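Capsid (Human calicivirus NLV/Boxer/2001/US, PDB 4RDL) forms the protruding domain of the norovirus capsid, which dimerises and binds histo-blood group glycans such as the Lewis y tetrasaccharide, probably for attachment to host cells. Local coordinates at residues A[109-121]-A[131-143]. Residues are numbered along the deposited sequence; the frame is centred on the assembly and turned at random.
Sequences DFGNCDLHMTFVK and DPSGKVVIHSYDA. With GAL (beta-D-galactopyranose), chain C; FUC (alpha-L-fucopyranose), chain B; FUC (alpha-L-fucopyranose), chain D.
Asp114 and Tyr141 meet where the strands 113-121 and 133-139 approach a bound glycan. Tyr141 OH donates to the syn lone pair of Asp114 OD1 (2.7 Å), with carboxylate and ring planes only 15° apart; the other oxygen, OD2, accepts from galactose O3 (2.7 Å) and from a water that also reaches His139 NE2. A short carboxylate suits this place: each oxygen has its own work, and the tyrosine, a second-shell residue, helps hold the rotation of the group facing the sugar.

Backbone bonds zip the antiparallel strands together through the hydrogen-bonded pairs Leu115-Ile138, Met117-Val136 and Phe119-Gly134. Beyond Leu115-Ile138, at the galactose end, Ser140 N donates to Cys113 O, while Cys113 N gives a nearly straight bond (167°) to Ser140 OG; a small hydroxyl thus receives an amide where regular pairing stops.

On the buried face, Leu115, Met117 and Ile138 pack against Met73 of strand 72-80, and Val136 and Ile138 against Leu154 of strand 151-154. Met117 CG lies 3.9 Å from Ile138 CD1, and the bends at chi2 and chi3 then carry the end of the chain away from that strand. A chi1 of 67° sets the ring of Phe119 over Gly134, whose CA sits 3.9 Å from the ring centroid in a CH-pi contact; the bare glycine leaves room for the ring.

The other face carries His116, stacked on Trp174 and hydrogen-bonded to Ser176; Val137 CG2 lies 3.5 Å from its ND1. At the far end, Asp131 forms an Asx turn with Ser133 beside a second glycan.

This is a beta hairpin at one edge of the antiparallel sheet that also holds strands 167-177 and 72-80, with 133-139 outermost within the chain and a glycan site near each end.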
loop_
_atom_site.group_PDB
_atom_site.type_symbol
_atom_site.label_atom_id
_atom_site.label_comp_id
_atom_site.label_asym_id
_atom_site.label_seq_id
_atom_site.Cartn_x
_atom_site.Cartn_y
_atom_site.Cartn_z
ATOM N N ASP A 109 7.207 2.454 -12.834
ATOM C CA ASP A 109 7.241 2.118 -14.261
ATOM C C ASP A 109 6.772 3.268 -15.156
ATOM O O ASP A 109 6.215 3.057 -16.234
ATOM C CB ASP A 109 6.516 0.794 -14.565
ATOM C CG ASP A 109 5.005 0.881 -14.412
ATOM O OD1 ASP A 109 4.494 1.912 -13.932
ATOM O OD2 ASP A 109 4.322 -0.112 -14.770
ATOM N N PHE A 110 7.038 4.488 -14.709
ATOM C CA PHE A 110 6.795 5.681 -15.507
ATOM C C PHE A 110 8.075 6.063 -16.232
ATOM O O PHE A 110 9.101 6.340 -15.598
ATOM C CB PHE A 110 6.285 6.822 -14.626
ATOM C CG PHE A 110 5.007 6.482 -13.916
ATOM C CD1 PHE A 110 3.811 6.447 -14.610
ATOM C CD2 PHE A 110 5.009 6.137 -12.576
ATOM C CE1 PHE A 110 2.632 6.096 -13.966
ATOM C CE2 PHE A 110 3.835 5.780 -11.927
ATOM C CZ PHE A 110 2.647 5.759 -12.625
ATOM N N GLY A 111 8.011 6.056 -17.561
ATOM C CA GLY A 111 9.181 6.264 -18.388
ATOM C C GLY A 111 9.252 7.630 -19.037
ATOM O O GLY A 111 8.221 8.255 -19.298
ATOM N N ASN A 112 10.479 8.076 -19.296
ATOM C CA ASN A 112 10.740 9.327 -20.003
ATOM C C ASN A 112 10.166 10.553 -19.317
ATOM O O ASN A 112 9.695 11.473 -19.981
ATOM C CB ASN A 112 10.245 9.276 -21.455
ATOM C CG ASN A 112 11.002 10.241 -22.346
ATOM O OD1 ASN A 112 12.225 10.331 -22.268
ATOM N ND2 ASN A 112 10.283 10.978 -23.185
ATOM N N CYS A 113 10.225 10.570 -17.988
ATOM C CA CYS A 113 9.656 11.669 -17.227
ATOM C C CYS A 113 10.445 11.943 -15.955
ATOM O O CYS A 113 11.427 11.254 -15.659
ATOM C CB CYS A 113 8.182 11.392 -16.912
ATOM S SG CYS A 113 7.914 9.836 -16.012
ATOM N N ASP A 114 10.025 12.969 -15.225
ATOM C CA ASP A 114 10.705 13.366 -14.002
ATOM C C ASP A 114 9.966 12.803 -12.797
ATOM O O ASP A 114 8.798 13.135 -12.558
ATOM C CB ASP A 114 10.783 14.888 -13.892
ATOM C CG ASP A 114 11.757 15.509 -14.885
ATOM O OD1 ASP A 114 12.308 14.792 -15.754
ATOM O OD2 ASP A 114 11.968 16.736 -14.786
ATOM N N LEU A 115 10.644 11.928 -12.066
ATOM C CA LEU A 115 10.103 11.329 -10.856
ATOM C C LEU A 115 10.522 12.159 -9.654
ATOM O O LEU A 115 11.711 12.244 -9.329
ATOM C CB LEU A 115 10.617 9.898 -10.685
ATOM C CG LEU A 115 10.510 8.991 -11.914
ATOM C CD1 LEU A 115 11.214 7.666 -11.642
ATOM C CD2 LEU A 115 9.042 8.768 -12.297
ATOM N N HIS A 116 9.546 12.775 -9.003
ATOM C CA HIS A 116 9.820 13.592 -7.827
ATOM C C HIS A 116 9.633 12.726 -6.601
ATOM O O HIS A 116 8.502 12.379 -6.240
ATOM C CB HIS A 116 8.893 14.810 -7.793
ATOM C CG HIS A 116 9.044 15.695 -8.989
ATOM N ND1 HIS A 116 9.878 16.795 -8.996
ATOM C CD2 HIS A 116 8.512 15.615 -10.231
ATOM C CE1 HIS A 116 9.830 17.369 -10.185
ATOM N NE2 HIS A 116 9.017 16.666 -10.956
ATOM N N MET A 117 10.753 12.365 -5.982
ATOM C CA MET A 117 10.762 11.392 -4.897
ATOM C C MET A 117 10.903 12.072 -3.552
ATOM O O MET A 117 11.608 13.078 -3.409
ATOM C CB MET A 117 11.925 10.406 -5.062
ATOM C CG MET A 117 12.064 9.784 -6.446
ATOM S SD MET A 117 10.681 8.746 -6.942
ATOM C CE MET A 117 10.856 7.342 -5.853
ATOM N N THR A 118 10.251 11.497 -2.554
ATOM C CA THR A 118 10.518 11.847 -1.174
ATOM C C THR A 118 11.275 10.670 -0.578
ATOM O O THR A 118 10.984 9.523 -0.906
ATOM C CB THR A 118 9.214 12.104 -0.417
ATOM O OG1 THR A 118 8.631 13.323 -0.895
ATOM C CG2 THR A 118 9.464 12.227 1.079
ATOM N N PHE A 119 12.259 10.926 0.278
ATOM C CA PHE A 119 13.010 9.814 0.842
ATOM C C PHE A 119 13.343 9.992 2.313
ATOM O O PHE A 119 13.327 11.107 2.845
ATOM C CB PHE A 119 14.282 9.513 0.034
ATOM C CG PHE A 119 15.327 10.600 0.089
ATOM C CD1 PHE A 119 16.227 10.675 1.150
ATOM C CD2 PHE A 119 15.425 11.536 -0.930
ATOM C CE1 PHE A 119 17.192 11.666 1.188
ATOM C CE2 PHE A 119 16.395 12.521 -0.901
ATOM C CZ PHE A 119 17.273 12.588 0.160
ATOM N N VAL A 120 13.647 8.870 2.959
ATOM C CA VAL A 120 14.098 8.869 4.341
ATOM C C VAL A 120 15.257 7.895 4.508
ATOM O O VAL A 120 15.297 6.842 3.861
ATOM C CB VAL A 120 12.960 8.465 5.312
ATOM C CG1 VAL A 120 11.852 9.531 5.323
ATOM C CG2 VAL A 120 12.392 7.086 4.977
ATOM N N LYS A 121 16.200 8.246 5.377
ATOM C CA LYS A 121 17.202 7.276 5.801
ATOM C C LYS A 121 16.501 6.088 6.454
ATOM O O LYS A 121 15.477 6.260 7.127
ATOM C CB LYS A 121 18.187 7.927 6.779
ATOM C CG LYS A 121 19.036 9.011 6.136
ATOM C CD LYS A 121 20.191 9.448 7.043
ATOM C CE LYS A 121 19.681 10.104 8.313
ATOM N NZ LYS A 121 20.822 10.663 9.126
ATOM N N ASP A 131 16.217 14.975 11.603
ATOM C CA ASP A 131 15.327 14.827 10.450
ATOM C C ASP A 131 15.987 13.896 9.431
ATOM O O ASP A 131 17.030 14.225 8.871
ATOM C CB ASP A 131 15.077 16.211 9.845
ATOM C CG ASP A 131 14.082 16.194 8.691
ATOM O OD1 ASP A 131 13.798 15.110 8.139
ATOM O OD2 ASP A 131 13.589 17.287 8.323
ATOM N N PRO A 132 15.384 12.718 9.192
ATOM C CA PRO A 132 15.992 11.728 8.297
ATOM C C PRO A 132 15.565 11.905 6.847
ATOM O O PRO A 132 15.928 11.075 6.009
ATOM C CB PRO A 132 15.409 10.422 8.818
ATOM C CG PRO A 132 14.001 10.810 9.218
ATOM C CD PRO A 132 14.127 12.225 9.782
ATOM N N SER A 133 14.815 12.963 6.551
ATOM C CA SER A 133 14.097 13.042 5.274
ATOM C C SER A 133 14.696 14.014 4.261
ATOM O O SER A 133 15.388 14.975 4.613
ATOM C CB SER A 133 12.621 13.397 5.510
ATOM O OG SER A 133 12.443 14.762 5.865
ATOM N N GLY A 134 14.385 13.764 2.995
ATOM C CA GLY A 134 14.761 14.665 1.929
ATOM C C GLY A 134 13.872 14.454 0.725
ATOM O O GLY A 134 12.871 13.732 0.796
ATOM N N LYS A 135 14.224 15.098 -0.379
ATOM C CA LYS A 135 13.502 14.918 -1.624
ATOM C C LYS A 135 14.492 15.056 -2.758
ATOM O O LYS A 135 15.554 15.668 -2.597
ATOM C CB LYS A 135 12.394 15.951 -1.760
ATOM C CG LYS A 135 12.902 17.374 -1.693
ATOM C CD LYS A 135 11.765 18.368 -1.615
ATOM C CE LYS A 135 10.948 18.377 -2.893
ATOM N NZ LYS A 135 9.979 19.511 -2.886
ATOM N N VAL A 136 14.157 14.482 -3.905
ATOM C CA VAL A 136 15.068 14.498 -5.036
ATOM C C VAL A 136 14.312 14.150 -6.308
ATOM O O VAL A 136 13.282 13.475 -6.260
ATOM C CB VAL A 136 16.240 13.515 -4.806
ATOM C CG1 VAL A 136 15.770 12.080 -4.882
ATOM C CG2 VAL A 136 17.379 13.772 -5.794
ATOM N N VAL A 137 14.806 14.642 -7.437
ATOM C CA VAL A 137 14.237 14.317 -8.735
ATOM C C VAL A 137 15.098 13.244 -9.392
ATOM O O VAL A 137 16.335 13.323 -9.372
ATOM C CB VAL A 137 14.181 15.558 -9.646
ATOM C CG1 VAL A 137 13.618 15.195 -11.010
ATOM C CG2 VAL A 137 13.363 16.660 -8.985
ATOM N N ILE A 138 14.443 12.233 -9.952
ATOM C CA ILE A 138 15.119 11.207 -10.736
ATOM C C ILE A 138 14.521 11.163 -12.141
ATOM O O ILE A 138 13.316 10.937 -12.311
ATOM C CB ILE A 138 14.992 9.816 -10.071
ATOM C CG1 ILE A 138 15.609 9.848 -8.662
ATOM C CG2 ILE A 138 15.648 8.728 -10.931
ATOM C CD1 ILE A 138 15.452 8.552 -7.898
ATOM N N HIS A 139 15.362 11.374 -13.145
ATOM C CA HIS A 139 14.947 11.255 -14.540
ATOM C C HIS A 139 14.853 9.790 -14.930
ATOM O O HIS A 139 15.821 9.045 -14.772
ATOM C CB HIS A 139 15.981 11.919 -15.456
ATOM C CG HIS A 139 16.083 13.401 -15.280
ATOM N ND1 HIS A 139 17.084 14.150 -15.863
ATOM C CD2 HIS A 139 15.307 14.273 -14.598
ATOM C CE1 HIS A 139 16.918 15.422 -15.546
ATOM N NE2 HIS A 139 15.846 15.527 -14.782
ATOM N N SER A 140 13.707 9.368 -15.462
ATOM C CA SER A 140 13.607 8.015 -16.014
ATOM C C SER A 140 13.971 8.036 -17.504
ATOM O O SER A 140 13.208 7.583 -18.368
ATOM C CB SER A 140 12.235 7.380 -15.762
ATOM O OG SER A 140 11.190 8.195 -16.249
ATOM N N TYR A 141 15.147 8.587 -17.785
ATOM C CA TYR A 141 15.659 8.726 -19.144
ATOM C C TYR A 141 17.132 9.095 -19.073
ATOM O O TYR A 141 17.636 9.394 -17.986
ATOM C CB TYR A 141 14.859 9.767 -19.950
ATOM C CG TYR A 141 14.717 11.135 -19.307
ATOM C CD1 TYR A 141 15.629 12.153 -19.579
ATOM C CD2 TYR A 141 13.659 11.413 -18.437
ATOM C CE1 TYR A 141 15.496 13.408 -19.004
ATOM C CE2 TYR A 141 13.518 12.665 -17.850
ATOM C CZ TYR A 141 14.436 13.658 -18.143
ATOM O OH TYR A 141 14.305 14.902 -17.576
ATOM N N ASP A 142 17.790 9.074 -20.238
ATOM C CA ASP A 142 19.242 9.241 -20.398
ATOM C C ASP A 142 20.007 7.990 -19.967
ATOM O O ASP A 142 19.494 7.165 -19.209
ATOM C CB ASP A 142 19.780 10.486 -19.673
ATOM C CG ASP A 142 19.273 11.780 -20.273
ATOM O OD1 ASP A 142 18.899 11.796 -21.471
ATOM O OD2 ASP A 142 19.257 12.790 -19.547
ATOM N N ALA A 143 21.232 7.854 -20.462
ATOM C CA ALA A 143 22.033 6.659 -20.214
ATOM C C ALA A 143 22.287 6.439 -18.724
ATOM O O ALA A 143 22.521 5.311 -18.288
ATOM C CB ALA A 143 23.345 6.736 -20.974
HETATM C C1 GAL C . 9.894 22.041 -14.459
HETATM C C2 GAL C . 9.917 20.832 -13.550
HETATM C C3 GAL C . 10.633 19.687 -14.167
HETATM C C4 GAL C . 10.137 19.382 -15.465
HETATM C C5 GAL C . 10.202 20.600 -16.329
HETATM C C6 GAL C . 9.682 20.417 -17.682
HETATM O O2 GAL C . 10.540 21.201 -12.323
HETATM O O3 GAL C . 10.574 18.544 -13.290
HETATM O O4 GAL C . 8.762 18.889 -15.369
HETATM O O5 GAL C . 9.430 21.714 -15.712
HETATM O O6 GAL C . 9.852 21.452 -18.533
HETATM C C1 FUC B . 9.759 20.864 -11.229
HETATM C C2 FUC B . 10.566 20.964 -10.004
HETATM C C3 FUC B . 10.980 22.364 -9.760
HETATM C C4 FUC B . 9.828 23.302 -9.704
HETATM C C5 FUC B . 8.912 23.149 -10.904
HETATM C C6 FUC B . 7.692 23.979 -10.785
HETATM O O2 FUC B . 11.697 20.150 -10.131
HETATM O O3 FUC B . 11.747 22.454 -8.601
HETATM O O4 FUC B . 9.102 23.080 -8.543
HETATM O O5 FUC B . 8.557 21.782 -11.140
HETATM C C1 FUC D . 11.652 18.618 13.709
HETATM C C2 FUC D . 11.328 19.337 12.575
HETATM C C3 FUC D . 12.274 20.445 12.172
HETATM C C4 FUC D . 13.701 20.062 12.151
HETATM C C5 FUC D . 13.988 19.110 13.262
HETATM C C6 FUC D . 15.336 18.531 13.152
HETATM O O2 FUC D . 10.194 19.918 13.038
HETATM O O3 FUC D . 11.868 20.900 10.957
HETATM O O4 FUC D . 14.063 19.411 10.996
HETATM O O5 FUC D . 13.017 18.078 13.323
HETATM O O HOH W 1 14.442 17.664 -13.983
HETATM O O HOH W 2 19.508 13.518 8.621
#